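Local coordinates for protein putative N-acetyl-gamma-glutamyl-phosphate reductase (Arabidopsis thaliana, PDB 1XYG) that probably catalyses the NADPH-dependent reduction of N-acetyl-glutamyl phosphate to the corresponding semialdehyde, a step of arginine biosynthesis in the chloroplast, at residues Leu144-Arg149 with Thr278-Glu283; Pro171-Leu176 with Gln230-Val235; Asn179-Glu184 with Glu270-Gln275; Asn304-Ser309 with Ser323-Leu328; Ala336-Asn341 with Thr350-Gln355. All coordinates share one frame; numbering follows the deposited sequence.

How the interactions relate
Interactions 2 and 4 are buried contacts within the dimerisation domain: aliphatic packing of two helices in the first, backbone bonds of a beta hairpin in the second. Interaction 3 lies further out, its centre about 24 Å from the centre of the chain, and is likewise greasy though only partly buried. It shares helix 269-280 with interaction 1 and meets interaction 2 where helix 163-177 ends. Interaction 1 is the charged one, a salt bridge and a water joining the NAD-binding domain to the turn that follows that shared helix. Interaction 5, buried, mixes leucine contacts with a hydrogen bond from a side-chain amide; its Q338 reaches E146 of interaction 1 and N304 of interaction 4. Interactions 4 and 5 both touch the second subunit.

Interaction 1 (Leu144-Arg149 with Thr278-Glu283); sequences LTEILR and TSYEDE
The guanidinium of R149 turns its edge to the carboxylate of E283, the two planes only 24° apart, while the carbonyl oxygen of T145 lies over one of its faces, offset toward the rim. The ring of Y280 is met at its edge as well, by I147 CD1 and by E283 CG, and E146 CB approaches obliquely, 3.9 Å from Y280 CE1. This is a seam between domains: the first turn of helix 145-153, from the Rossmann-type NAD-binding domain, faces helix 269-280 of the dimerisation domain and the type I turn from Y280 to E283 that follows and brings the glutamate round. R149 NH2 and E283 OE2 form a salt bridge modelled at 2.4 Å, a value too short to be taken literally. R149 NH1 has a second acid in E348, so an alanine at R149 would probably strip both E283 and E348 of this positive partner and let the E283 carboxylate swing. E146 is held chiefly elsewhere, by K330 and Q338, with its CG 3.7 Å from E283 OE1. Y280 OH bonds to the backbone oxygen of L170 and touches I147 CD1 at 3.4 Å. The like charges of the two glutamates are bridged by a water, which donates to E146 OE2 at 3.0 Å and to E283 OE1 at 2.8 Å.

Interaction 2 (Pro171-Leu176 with Gln230-Val235); sequences PLVPLL and QGLSDV
Helices 163-177 and 224-236 of the dimerisation domain run almost parallel here, their local axes 9.3 Å apart and crossing at -15°, and the side chains that meet between them are all aliphatic. L232 reaches in with its branched end: CD2 lies 3.9 Å from L172 CB and 3.8 Å from L176 CD1, the L176 side chain crossing it at about a right angle. One turn on, V235 points at the other helix and spans V173 and L176. Its CG2 sits 3.4 Å from V173 O and 4.0 Å from V173 CG1; CG1 faces L176, though its exact position in the model is doubtful. Cutting V235 back to an alanine would probably open a gap between V173 and L176. Behind the seam, L172 rests on I259 and V261 of strand 255-262, the layering of helices over a mixed sheet seen in the semialdehyde dehydrogenase family's dimerisation domain.

Interaction 3 (Asn179-Glu184 with Glu270-Gln275); sequences NLIKHE and EDLHQQ
L180 leaves its backbone with CG anti to the carbonyl carbon (chi1 -65°) and continues extended at chi2 (-179°), which carries CD1 out to the flank of Q275; that glutamine has CG anti to its own backbone N (chi1 -174°), laying CB and CG along the leucine methyl before a bend at chi2 carries the amide on. CD1 of L180 therefore meets Q275 CB at 3.4 Å and Q275 CG at 3.6 Å, the two side chains crossing at about a right angle. The same methyl comes 3.7 Å from D271 O, one turn earlier on the helix. Next to it L272 sends CD2 between L180 and I181, 3.5 Å from L180 CB, closer than usual for carbons, and 3.6 Å from I181 CG2. Where L180 begins, helix 163-177 has just ended in a Schellman motif: N179, with positive phi, is its C-prime residue, and L180 N bonds back to L175 O. The chain that follows leads to strand 187-193 of the mixed sheet, while helix 269-280 supplies the other side of the contact. Further bonds hold the loop in place, since the backbones of L180 and K182 pair with those of A264 and E262, and K182 NZ makes a salt bridge to the E262 carboxylate. I181 turns onto L172, L175 and L176, and L272 also packs on L175. The D271 carboxylate accepts from R268 N.

Interaction 4 (Asn304-Ser309 with Ser323-Leu328); sequences NYCHMS and SVIDNL
H307 and V324 hold each other by two backbone bonds: V324 N gives to H307 O at 2.9 Å, and H307 N gives to V324 O at 3.1 Å. The same V324 O takes a CA-H contact from C306 CA at 3.1 Å. Beside this pair, C306 CB touches I325 CG2 at a tight 3.5 Å. With SG anti to its backbone N (chi1 166°), C306 also brings its sulfur to 3.6 Å from S323 OG. These are the two strands, 306-312 and 318-325, of an antiparallel beta hairpin; H307 with V324 is a hydrogen-bonded pair and M308 with S323 a non-hydrogen-bonded one, their side chains on alternate faces of the sheet. Past the last pair the strands part, and a water spans the gap, donating to Y305 O and accepting from D326 N at 2.9 Å. D326 OD1 then caps L328 N at 2.8 Å ahead of helix 329-343, while D326 OD2 accepts from G302 N and makes a salt bridge to R253. Helix 163-177 backs the M308 and S323 face: S323 OG bonds to T167 O, and the I325 side chain lies about 5 Å from that of C163, the probable active-site cysteine. On the opposite face, H307 packs on R65 of the second subunit.

Interaction 5 (Ala336-Asn341 with Thr350-Gln355); sequences ALQNLN and TGLLHQ
L352 runs into the side of helix 329-343: its CB points at the helix, and CG, anti to the carbonyl carbon (chi1 -73°), already lies 4.0 Å from L337 CD2. From there the branches divide. CD2 goes to L337, meeting its CD2 at 3.8 Å as the two leucines lie alongside, pointing opposite ways. CD1 dips to the helix backbone, 3.5 Å from Q338 CA and 3.6 Å from Q338 CB, and also lies 3.9 Å from N341 ND2. That amide supplies the polar part of the contact: N341 ND2 gives a hydrogen bond to T350 O at 2.9 Å, in the carbonyl plane on a lone pair. N341 ND2 also bonds to E348 O and OD1 to H39 NE2, so both ends of the amide are engaged, which is likely to fix its rotation. G351, at a positive phi of 63°, turns the chain between T350 and L352. The helix lies against the Rossmann-type domain, with L337 touching F87 of strand 85-88, F42 of strand 42-47 and L35 and L36 of helix 27-37; the C-terminal loop covers it from another side and reaches N38 of the second subunit through L353 O.

Interaction 1 (Leu144-Arg149 with Thr278-Glu283)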
# COMPACT_ATOMS: atom_id res chain seq x y z
N LEU A 144 10.79 24.57 -18.24
CA LEU A 144 11.27 24.42 -16.86
C LEU A 144 11.17 25.84 -16.29
O LEU A 144 12.14 26.61 -16.28
CB LEU A 144 12.72 23.91 -16.85
CG LEU A 144 13.29 23.58 -15.46
CD1 LEU A 144 12.36 22.63 -14.72
CD2 LEU A 144 14.68 22.95 -15.61
N THR A 145 9.96 26.16 -15.83
CA THR A 145 9.62 27.49 -15.33
C THR A 145 10.66 28.31 -14.56
O THR A 145 11.01 29.41 -15.00
CB THR A 145 8.32 27.43 -14.51
OG1 THR A 145 7.43 26.47 -15.09
CG2 THR A 145 7.63 28.80 -14.54
N GLU A 146 11.15 27.82 -13.43
CA GLU A 146 12.12 28.58 -12.65
C GLU A 146 13.42 28.91 -13.37
O GLU A 146 14.13 29.84 -12.99
CB GLU A 146 12.44 27.86 -11.33
CG GLU A 146 11.29 27.79 -10.34
CD GLU A 146 10.18 26.83 -10.77
OE1 GLU A 146 10.42 25.96 -11.65
OE2 GLU A 146 9.06 26.94 -10.23
N ILE A 147 13.75 28.15 -14.41
CA ILE A 147 14.98 28.37 -15.15
C ILE A 147 14.80 29.22 -16.42
O ILE A 147 15.58 30.14 -16.69
CB ILE A 147 15.64 27.02 -15.56
CG1 ILE A 147 15.82 26.11 -14.34
CG2 ILE A 147 16.98 27.27 -16.22
CD1 ILE A 147 16.84 26.58 -13.34
N LEU A 148 13.77 28.92 -17.21
CA LEU A 148 13.54 29.65 -18.46
C LEU A 148 12.31 30.56 -18.44
O LEU A 148 11.74 30.88 -19.49
CB LEU A 148 13.44 28.66 -19.62
CG LEU A 148 14.67 27.77 -19.85
CD1 LEU A 148 14.39 26.72 -20.91
CD2 LEU A 148 15.84 28.63 -20.28
N ARG A 149 11.92 30.99 -17.25
CA ARG A 149 10.76 31.85 -17.09
C ARG A 149 10.64 32.95 -18.15
O ARG A 149 9.62 33.04 -18.84
CB ARG A 149 10.78 32.51 -15.71
CG ARG A 149 9.40 33.00 -15.29
CD ARG A 149 9.50 33.99 -14.20
NE ARG A 149 10.57 33.66 -13.26
CZ ARG A 149 10.48 32.75 -12.30
NH1 ARG A 149 9.37 32.05 -12.13
NH2 ARG A 149 11.51 32.57 -11.49
N THR A 278 20.42 30.62 -2.55
CA THR A 278 20.39 31.92 -3.22
C THR A 278 19.58 31.89 -4.52
O THR A 278 18.75 32.76 -4.77
CB THR A 278 21.82 32.42 -3.55
OG1 THR A 278 22.52 32.72 -2.33
CG2 THR A 278 21.77 33.67 -4.42
N SER A 279 19.82 30.87 -5.34
CA SER A 279 19.11 30.75 -6.62
C SER A 279 17.60 30.60 -6.52
O SER A 279 16.87 30.99 -7.44
CB SER A 279 19.67 29.56 -7.41
OG SER A 279 21.05 29.72 -7.70
N TYR A 280 17.11 30.03 -5.41
CA TYR A 280 15.68 29.79 -5.24
C TYR A 280 15.03 30.44 -4.02
O TYR A 280 13.87 30.14 -3.69
CB TYR A 280 15.42 28.28 -5.18
CG TYR A 280 15.76 27.57 -6.47
CD1 TYR A 280 15.18 27.98 -7.67
CD2 TYR A 280 16.66 26.50 -6.50
CE1 TYR A 280 15.48 27.34 -8.87
CE2 TYR A 280 16.97 25.85 -7.69
CZ TYR A 280 16.37 26.28 -8.88
OH TYR A 280 16.66 25.67 -10.08
N GLU A 281 15.74 31.35 -3.36
CA GLU A 281 15.22 32.02 -2.17
C GLU A 281 13.84 32.67 -2.32
O GLU A 281 13.04 32.64 -1.39
CB GLU A 281 16.22 33.06 -1.68
CG GLU A 281 16.33 34.23 -2.61
CD GLU A 281 17.46 35.15 -2.22
OE1 GLU A 281 17.55 35.50 -1.02
OE2 GLU A 281 18.25 35.52 -3.11
N ASP A 282 13.56 33.26 -3.47
CA ASP A 282 12.26 33.90 -3.67
C ASP A 282 11.31 33.09 -4.54
O ASP A 282 10.29 33.60 -5.02
CB ASP A 282 12.45 35.29 -4.28
CG ASP A 282 13.17 36.24 -3.35
OD1 ASP A 282 12.72 36.40 -2.20
OD2 ASP A 282 14.20 36.82 -3.77
N GLU A 283 11.64 31.82 -4.74
CA GLU A 283 10.81 30.94 -5.55
C GLU A 283 9.79 30.21 -4.70
O GLU A 283 10.13 29.50 -3.76
CB GLU A 283 11.70 29.93 -6.28
CG GLU A 283 12.60 30.58 -7.31
CD GLU A 283 11.84 31.08 -8.54
OE1 GLU A 283 10.60 31.00 -8.56
OE2 GLU A 283 12.50 31.56 -9.49
O HOH W 1 8.73 29.02 -8.12

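Interaction 2 (Pro171-Leu176 with Gln230-Val235)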
# COMPACT_ATOMS: atom_id res chain seq x y z
N PRO A 171 18.07 21.32 -9.41
CA PRO A 171 19.23 21.41 -8.53
C PRO A 171 20.57 21.57 -9.27
O PRO A 171 21.41 22.38 -8.87
CB PRO A 171 19.18 20.09 -7.75
CG PRO A 171 18.52 19.17 -8.72
CD PRO A 171 17.40 20.02 -9.24
N LEU A 172 20.76 20.82 -10.34
CA LEU A 172 22.03 20.85 -11.07
C LEU A 172 22.35 22.05 -11.94
O LEU A 172 23.52 22.45 -12.03
CB LEU A 172 22.17 19.58 -11.92
CG LEU A 172 22.10 18.25 -11.16
CD1 LEU A 172 22.50 17.12 -12.10
CD2 LEU A 172 23.03 18.30 -9.94
N VAL A 173 21.35 22.64 -12.58
CA VAL A 173 21.61 23.79 -13.45
C VAL A 173 22.33 24.92 -12.73
O VAL A 173 23.38 25.37 -13.19
CB VAL A 173 20.31 24.31 -14.09
CG1 VAL A 173 20.58 25.59 -14.85
CG2 VAL A 173 19.74 23.25 -15.03
N PRO A 174 21.80 25.39 -11.59
CA PRO A 174 22.45 26.47 -10.84
C PRO A 174 23.88 26.11 -10.41
O PRO A 174 24.77 26.95 -10.44
CB PRO A 174 21.53 26.64 -9.63
CG PRO A 174 20.21 26.26 -10.16
CD PRO A 174 20.51 25.03 -10.98
N LEU A 175 24.07 24.86 -10.00
CA LEU A 175 25.39 24.40 -9.56
C LEU A 175 26.40 24.35 -10.70
O LEU A 175 27.56 24.69 -10.51
CB LEU A 175 25.28 23.03 -8.89
CG LEU A 175 24.41 22.97 -7.62
CD1 LEU A 175 24.43 21.58 -7.04
CD2 LEU A 175 24.89 23.97 -6.59
N LEU A 176 25.95 23.92 -11.88
CA LEU A 176 26.84 23.86 -13.05
C LEU A 176 27.15 25.27 -13.53
O LEU A 176 28.28 25.58 -13.90
CB LEU A 176 26.18 23.06 -14.18
CG LEU A 176 26.09 21.55 -14.00
CD1 LEU A 176 25.11 20.94 -15.01
CD2 LEU A 176 27.50 20.97 -14.18
N GLN A 230 20.59 17.42 -22.39
CA GLN A 230 20.44 18.65 -23.17
C GLN A 230 20.46 19.85 -22.22
O GLN A 230 21.21 20.80 -22.42
CB GLN A 230 19.12 18.64 -23.95
CG GLN A 230 18.86 19.92 -24.73
CD GLN A 230 17.56 19.88 -25.52
OE1 GLN A 230 17.46 19.21 -26.54
NE2 GLN A 230 16.56 20.61 -25.03
N GLY A 231 19.64 19.80 -21.18
CA GLY A 231 19.60 20.89 -20.22
C GLY A 231 20.92 21.12 -19.51
O GLY A 231 21.36 22.25 -19.36
N LEU A 232 21.57 20.04 -19.08
CA LEU A 232 22.84 20.16 -18.39
C LEU A 232 23.95 20.62 -19.34
O LEU A 232 24.79 21.44 -18.99
CB LEU A 232 23.23 18.83 -17.74
CG LEU A 232 22.22 18.24 -16.75
CD1 LEU A 232 22.88 17.07 -16.03
CD2 LEU A 232 21.76 19.30 -15.76
N SER A 233 23.95 20.09 -20.56
CA SER A 233 24.96 20.47 -21.54
C SER A 233 24.89 21.96 -21.86
O SER A 233 25.92 22.61 -21.99
CB SER A 233 24.80 19.66 -22.83
OG SER A 233 25.11 18.30 -22.64
N ASP A 234 23.68 22.49 -21.98
CA ASP A 234 23.51 23.90 -22.29
C ASP A 234 24.15 24.79 -21.23
O ASP A 234 24.76 25.80 -21.56
CB ASP A 234 22.03 24.27 -22.43
CG ASP A 234 21.39 23.63 -23.65
OD1 ASP A 234 22.11 23.28 -24.62
OD2 ASP A 234 20.15 23.50 -23.65
N VAL A 235 24.00 24.41 -19.97
CA VAL A 235 24.55 25.18 -18.88
C VAL A 235 26.07 25.00 -18.74
O VAL A 235 26.80 25.97 -18.54
CB VAL A 235 23.86 24.80 -17.55
CG1 VAL A 235 24.25 23.42 -17.12
CG2 VAL A 235 24.20 25.77 -16.51

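Interaction 3 (Asn179-Glu184 with Glu270-Gln275)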
# COMPACT_ATOMS: atom_id res chain seq x y z
N ASN A 179 29.80 26.70 -11.67
CA ASN A 179 31.00 25.86 -11.68
C ASN A 179 31.32 25.27 -10.31
O ASN A 179 32.49 25.15 -9.93
CB ASN A 179 32.21 26.68 -12.16
CG ASN A 179 31.98 27.33 -13.50
OD1 ASN A 179 31.75 26.65 -14.51
ND2 ASN A 179 32.02 28.65 -13.52
N LEU A 180 30.28 24.88 -9.57
CA LEU A 180 30.48 24.35 -8.22
C LEU A 180 30.61 22.82 -8.24
O LEU A 180 31.05 22.20 -7.27
CB LEU A 180 29.34 24.76 -7.31
CG LEU A 180 29.24 26.26 -7.05
CD1 LEU A 180 28.07 26.56 -6.11
CD2 LEU A 180 30.53 26.77 -6.44
N ILE A 181 30.25 22.21 -9.36
CA ILE A 181 30.36 20.76 -9.49
C ILE A 181 30.94 20.40 -10.81
O ILE A 181 30.80 21.10 -11.77
CB ILE A 181 28.98 20.04 -9.32
CG1 ILE A 181 28.05 20.56 -10.39
CG2 ILE A 181 28.43 20.28 -7.93
CD1 ILE A 181 26.72 19.85 -10.44
N LYS A 182 31.62 19.28 -10.88
CA LYS A 182 32.24 18.79 -12.18
C LYS A 182 31.09 18.19 -13.01
O LYS A 182 30.03 17.82 -12.46
CB LYS A 182 33.29 17.72 -11.88
CG LYS A 182 34.49 18.26 -11.10
CD LYS A 182 35.29 17.05 -10.57
CE LYS A 182 36.55 17.57 -9.84
NZ LYS A 182 37.24 16.44 -9.10
N HIS A 183 31.24 18.17 -14.33
CA HIS A 183 30.16 17.56 -15.13
C HIS A 183 30.39 16.09 -15.51
O HIS A 183 29.63 15.55 -16.31
CB HIS A 183 29.86 18.42 -16.36
CG HIS A 183 30.94 18.40 -17.40
ND1 HIS A 183 31.97 19.32 -17.40
CD2 HIS A 183 31.16 17.59 -18.46
CE1 HIS A 183 32.77 19.08 -18.41
NE2 HIS A 183 32.31 18.03 -19.07
N GLU A 184 31.42 15.46 -14.94
CA GLU A 184 31.65 14.04 -15.21
C GLU A 184 31.16 13.22 -14.04
O GLU A 184 31.14 13.69 -12.90
CB GLU A 184 33.12 13.72 -15.48
CG GLU A 184 34.12 14.69 -14.93
CD GLU A 184 34.42 15.80 -15.91
OE1 GLU A 184 34.95 15.50 -17.00
OE2 GLU A 184 34.14 16.97 -15.59
N GLU A 270 28.75 23.11 1.75
CA GLU A 270 28.19 24.38 2.19
C GLU A 270 28.02 25.33 1.00
O GLU A 270 27.06 26.09 0.94
CB GLU A 270 29.09 25.04 3.23
CG GLU A 270 29.34 24.20 4.47
CD GLU A 270 30.27 23.03 4.21
OE1 GLU A 270 31.41 23.28 3.79
OE2 GLU A 270 29.86 21.87 4.41
N ASP A 271 28.96 25.29 0.07
CA ASP A 271 28.90 26.16 -1.11
C ASP A 271 27.72 25.77 -2.01
O ASP A 271 27.02 26.65 -2.53
CB ASP A 271 30.21 26.08 -1.89
CG ASP A 271 31.42 26.44 -1.05
OD1 ASP A 271 31.44 27.56 -0.49
OD2 ASP A 271 32.34 25.61 -0.95
N LEU A 272 27.52 24.47 -2.21
CA LEU A 272 26.42 24.01 -3.04
C LEU A 272 25.11 24.47 -2.41
O LEU A 272 24.22 24.98 -3.09
CB LEU A 272 26.43 22.49 -3.16
CG LEU A 272 27.70 21.83 -3.69
CD1 LEU A 272 27.44 20.35 -3.87
CD2 LEU A 272 28.12 22.44 -5.01
N HIS A 273 25.01 24.30 -1.10
CA HIS A 273 23.82 24.69 -0.36
C HIS A 273 23.51 26.18 -0.49
O HIS A 273 22.37 26.56 -0.75
CB HIS A 273 23.96 24.31 1.11
CG HIS A 273 22.76 24.67 1.94
ND1 HIS A 273 22.68 25.83 2.67
CD2 HIS A 273 21.58 24.03 2.10
CE1 HIS A 273 21.50 25.90 3.25
NE2 HIS A 273 20.81 24.82 2.92
N GLN A 274 24.53 27.01 -0.32
CA GLN A 274 24.36 28.45 -0.42
C GLN A 274 23.93 28.86 -1.82
O GLN A 274 23.07 29.71 -1.99
CB GLN A 274 25.67 29.17 -0.05
CG GLN A 274 25.53 30.68 0.05
CD GLN A 274 24.43 31.09 1.02
OE1 GLN A 274 24.46 30.71 2.20
NE2 GLN A 274 23.46 31.86 0.54
N GLN A 275 24.55 28.25 -2.84
CA GLN A 275 24.19 28.58 -4.21
C GLN A 275 22.72 28.26 -4.48
O GLN A 275 22.00 29.05 -5.10
CB GLN A 275 25.08 27.81 -5.19
CG GLN A 275 24.88 28.21 -6.64
CD GLN A 275 24.92 29.72 -6.81
OE1 GLN A 275 23.88 30.38 -7.00
NE2 GLN A 275 26.12 30.29 -6.74

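Interaction 4 (Asn304-Ser309 with Ser323-Leu328)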
# COMPACT_ATOMS: atom_id res chain seq x y z
N ASN A 304 2.42 21.45 -6.04
CA ASN A 304 3.33 21.80 -7.11
C ASN A 304 4.73 22.12 -6.59
O ASN A 304 5.55 22.68 -7.31
CB ASN A 304 2.77 22.99 -7.89
CG ASN A 304 3.44 23.16 -9.24
OD1 ASN A 304 3.51 22.21 -10.02
ND2 ASN A 304 3.92 24.37 -9.53
N TYR A 305 5.00 21.74 -5.34
CA TYR A 305 6.29 22.02 -4.73
C TYR A 305 7.39 21.00 -4.96
O TYR A 305 7.14 19.82 -5.18
CB TYR A 305 6.13 22.22 -3.23
CG TYR A 305 5.28 23.40 -2.87
CD1 TYR A 305 5.78 24.70 -2.94
CD2 TYR A 305 3.95 23.22 -2.49
CE1 TYR A 305 4.98 25.80 -2.64
CE2 TYR A 305 3.15 24.30 -2.19
CZ TYR A 305 3.66 25.59 -2.27
OH TYR A 305 2.84 26.65 -1.99
N CYS A 306 8.62 21.50 -4.90
CA CYS A 306 9.81 20.70 -5.04
C CYS A 306 10.70 21.02 -3.85
O CYS A 306 11.00 22.18 -3.60
CB CYS A 306 10.55 21.05 -6.34
SG CYS A 306 12.24 20.40 -6.45
N HIS A 307 11.09 20.00 -3.10
CA HIS A 307 11.97 20.20 -1.96
C HIS A 307 13.29 19.54 -2.32
O HIS A 307 13.30 18.43 -2.86
CB HIS A 307 11.41 19.54 -0.69
CG HIS A 307 10.18 20.19 -0.15
ND1 HIS A 307 9.49 19.68 0.93
CD2 HIS A 307 9.50 21.30 -0.54
CE1 HIS A 307 8.44 20.45 1.18
NE2 HIS A 307 8.43 21.44 0.30
N MET A 308 14.39 20.22 -2.03
CA MET A 308 15.71 19.66 -2.30
C MET A 308 16.63 19.94 -1.12
O MET A 308 16.43 20.90 -0.36
CB MET A 308 16.30 20.25 -3.59
CG MET A 308 16.47 21.75 -3.59
SD MET A 308 17.29 22.32 -5.10
CE MET A 308 15.99 22.01 -6.32
N SER A 309 17.64 19.09 -0.96
CA SER A 309 18.60 19.22 0.12
C SER A 309 19.96 18.69 -0.34
O SER A 309 20.03 17.83 -1.22
CB SER A 309 18.11 18.44 1.34
OG SER A 309 18.98 18.63 2.45
N SER A 323 16.19 15.52 -4.48
CA SER A 323 15.19 16.42 -5.04
C SER A 323 13.87 15.66 -5.22
O SER A 323 13.83 14.62 -5.88
CB SER A 323 15.69 16.95 -6.39
OG SER A 323 14.76 17.83 -6.98
N VAL A 324 12.79 16.18 -4.62
CA VAL A 324 11.50 15.51 -4.72
C VAL A 324 10.35 16.40 -5.20
O VAL A 324 10.36 17.62 -4.99
CB VAL A 324 11.09 14.89 -3.36
CG1 VAL A 324 12.25 14.03 -2.81
CG2 VAL A 324 10.74 16.01 -2.36
N ILE A 325 9.37 15.76 -5.83
CA ILE A 325 8.17 16.43 -6.33
C ILE A 325 7.05 15.41 -6.44
O ILE A 325 7.25 14.22 -6.21
CB ILE A 325 8.38 17.00 -7.77
CG1 ILE A 325 8.72 15.87 -8.74
CG2 ILE A 325 9.47 18.06 -7.79
CD1 ILE A 325 8.76 16.31 -10.20
N ASP A 326 5.86 15.89 -6.77
CA ASP A 326 4.72 15.01 -7.01
C ASP A 326 4.88 14.89 -8.53
O ASP A 326 4.77 15.89 -9.25
CB ASP A 326 3.40 15.71 -6.66
CG ASP A 326 2.18 14.91 -7.10
OD1 ASP A 326 2.23 14.28 -8.17
OD2 ASP A 326 1.15 14.93 -6.38
N ASN A 327 5.16 13.69 -9.02
CA ASN A 327 5.39 13.49 -10.46
C ASN A 327 4.26 13.97 -11.37
O ASN A 327 4.50 14.35 -12.51
CB ASN A 327 5.68 12.01 -10.76
CG ASN A 327 4.51 11.12 -10.45
OD1 ASN A 327 4.15 10.94 -9.28
ND2 ASN A 327 3.89 10.56 -11.50
N LEU A 328 3.03 13.96 -10.86
CA LEU A 328 1.88 14.39 -11.64
C LEU A 328 1.65 15.91 -11.64
O LEU A 328 1.00 16.45 -12.54
CB LEU A 328 0.60 13.70 -11.15
CG LEU A 328 0.49 12.20 -11.42
CD1 LEU A 328 -0.80 11.63 -10.81
CD2 LEU A 328 0.52 11.97 -12.92
O HOH W 2 5.46 18.78 -6.78

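Interaction 5 (Ala336-Asn341 with Thr350-Gln355)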
# COMPACT_ATOMS: atom_id res chain seq x y z
N ALA A 336 2.85 22.59 -16.23
CA ALA A 336 2.20 22.99 -17.47
C ALA A 336 1.35 24.23 -17.22
O ALA A 336 1.39 25.20 -17.99
CB ALA A 336 1.33 21.85 -18.00
N LEU A 337 0.57 24.21 -16.14
CA LEU A 337 -0.28 25.33 -15.79
C LEU A 337 0.58 26.51 -15.36
O LEU A 337 0.26 27.66 -15.67
CB LEU A 337 -1.24 24.94 -14.66
CG LEU A 337 -2.18 26.04 -14.18
CD1 LEU A 337 -2.99 26.59 -15.34
CD2 LEU A 337 -3.10 25.49 -13.10
N GLN A 338 1.66 26.22 -14.65
CA GLN A 338 2.58 27.26 -14.19
C GLN A 338 3.07 28.04 -15.41
O GLN A 338 3.18 29.26 -15.38
CB GLN A 338 3.77 26.65 -13.46
CG GLN A 338 4.59 27.64 -12.62
CD GLN A 338 5.72 26.98 -11.86
OE1 GLN A 338 5.66 25.80 -11.53
NE2 GLN A 338 6.76 27.75 -11.56
N ASN A 339 3.36 27.32 -16.49
CA ASN A 339 3.84 27.94 -17.72
C ASN A 339 2.75 28.71 -18.44
O ASN A 339 2.97 29.84 -18.89
CB ASN A 339 4.41 26.88 -18.67
CG ASN A 339 5.76 26.36 -18.22
OD1 ASN A 339 6.61 27.13 -17.76
ND2 ASN A 339 5.96 25.05 -18.37
N LEU A 340 1.56 28.12 -18.55
CA LEU A 340 0.48 28.81 -19.24
C LEU A 340 0.11 30.10 -18.52
O LEU A 340 -0.22 31.09 -19.16
CB LEU A 340 -0.75 27.92 -19.37
CG LEU A 340 -1.84 28.52 -20.27
CD1 LEU A 340 -1.32 28.63 -21.71
CD2 LEU A 340 -3.09 27.66 -20.25
N ASN A 341 0.16 30.09 -17.19
CA ASN A 341 -0.17 31.28 -16.43
C ASN A 341 0.62 32.48 -16.93
O ASN A 341 0.04 33.47 -17.37
CB ASN A 341 0.10 31.09 -14.93
CG ASN A 341 -1.07 30.41 -14.21
OD1 ASN A 341 -2.24 30.56 -14.60
ND2 ASN A 341 -0.77 29.67 -13.14
N THR A 350 -1.02 31.42 -9.85
CA THR A 350 -2.47 31.36 -9.94
C THR A 350 -3.00 29.93 -10.04
O THR A 350 -2.63 29.17 -10.94
CB THR A 350 -3.01 32.16 -11.14
OG1 THR A 350 -2.71 33.54 -10.98
CG2 THR A 350 -4.53 32.00 -11.23
N GLY A 351 -3.89 29.58 -9.11
CA GLY A 351 -4.48 28.26 -9.09
C GLY A 351 -3.50 27.12 -8.87
O GLY A 351 -3.78 25.97 -9.21
N LEU A 352 -2.34 27.43 -8.28
CA LEU A 352 -1.33 26.42 -8.02
C LEU A 352 -0.84 26.43 -6.58
O LEU A 352 0.24 25.93 -6.29
CB LEU A 352 -0.12 26.62 -8.94
CG LEU A 352 -0.29 26.26 -10.42
CD1 LEU A 352 0.91 26.80 -11.20
CD2 LEU A 352 -0.42 24.73 -10.58
N LEU A 353 -1.63 26.98 -5.67
CA LEU A 353 -1.21 27.04 -4.28
C LEU A 353 -1.78 25.93 -3.39
O LEU A 353 -1.79 26.05 -2.16
CB LEU A 353 -1.56 28.41 -3.69
CG LEU A 353 -0.83 29.58 -4.37
CD1 LEU A 353 -1.18 30.88 -3.67
CD2 LEU A 353 0.68 29.34 -4.31
N HIS A 354 -2.24 24.84 -4.01
CA HIS A 354 -2.77 23.71 -3.25
C HIS A 354 -1.67 23.25 -2.31
O HIS A 354 -0.50 23.13 -2.72
CB HIS A 354 -3.13 22.54 -4.17
CG HIS A 354 -4.02 22.91 -5.31
ND1 HIS A 354 -3.56 23.55 -6.44
CD2 HIS A 354 -5.34 22.69 -5.51
CE1 HIS A 354 -4.56 23.72 -7.29
NE2 HIS A 354 -5.66 23.20 -6.75
N GLN A 355 -2.01 23.00 -1.05
CA GLN A 355 -1.02 22.54 -0.09
C GLN A 355 -0.96 21.02 -0.11
O GLN A 355 -1.96 20.36 -0.40
CB GLN A 355 -1.34 23.07 1.31
CG GLN A 355 -1.10 24.57 1.46
CD GLN A 355 0.27 25.01 0.96
OE1 GLN A 355 1.29 24.70 1.57
NE2 GLN A 355 0.29 25.72 -0.16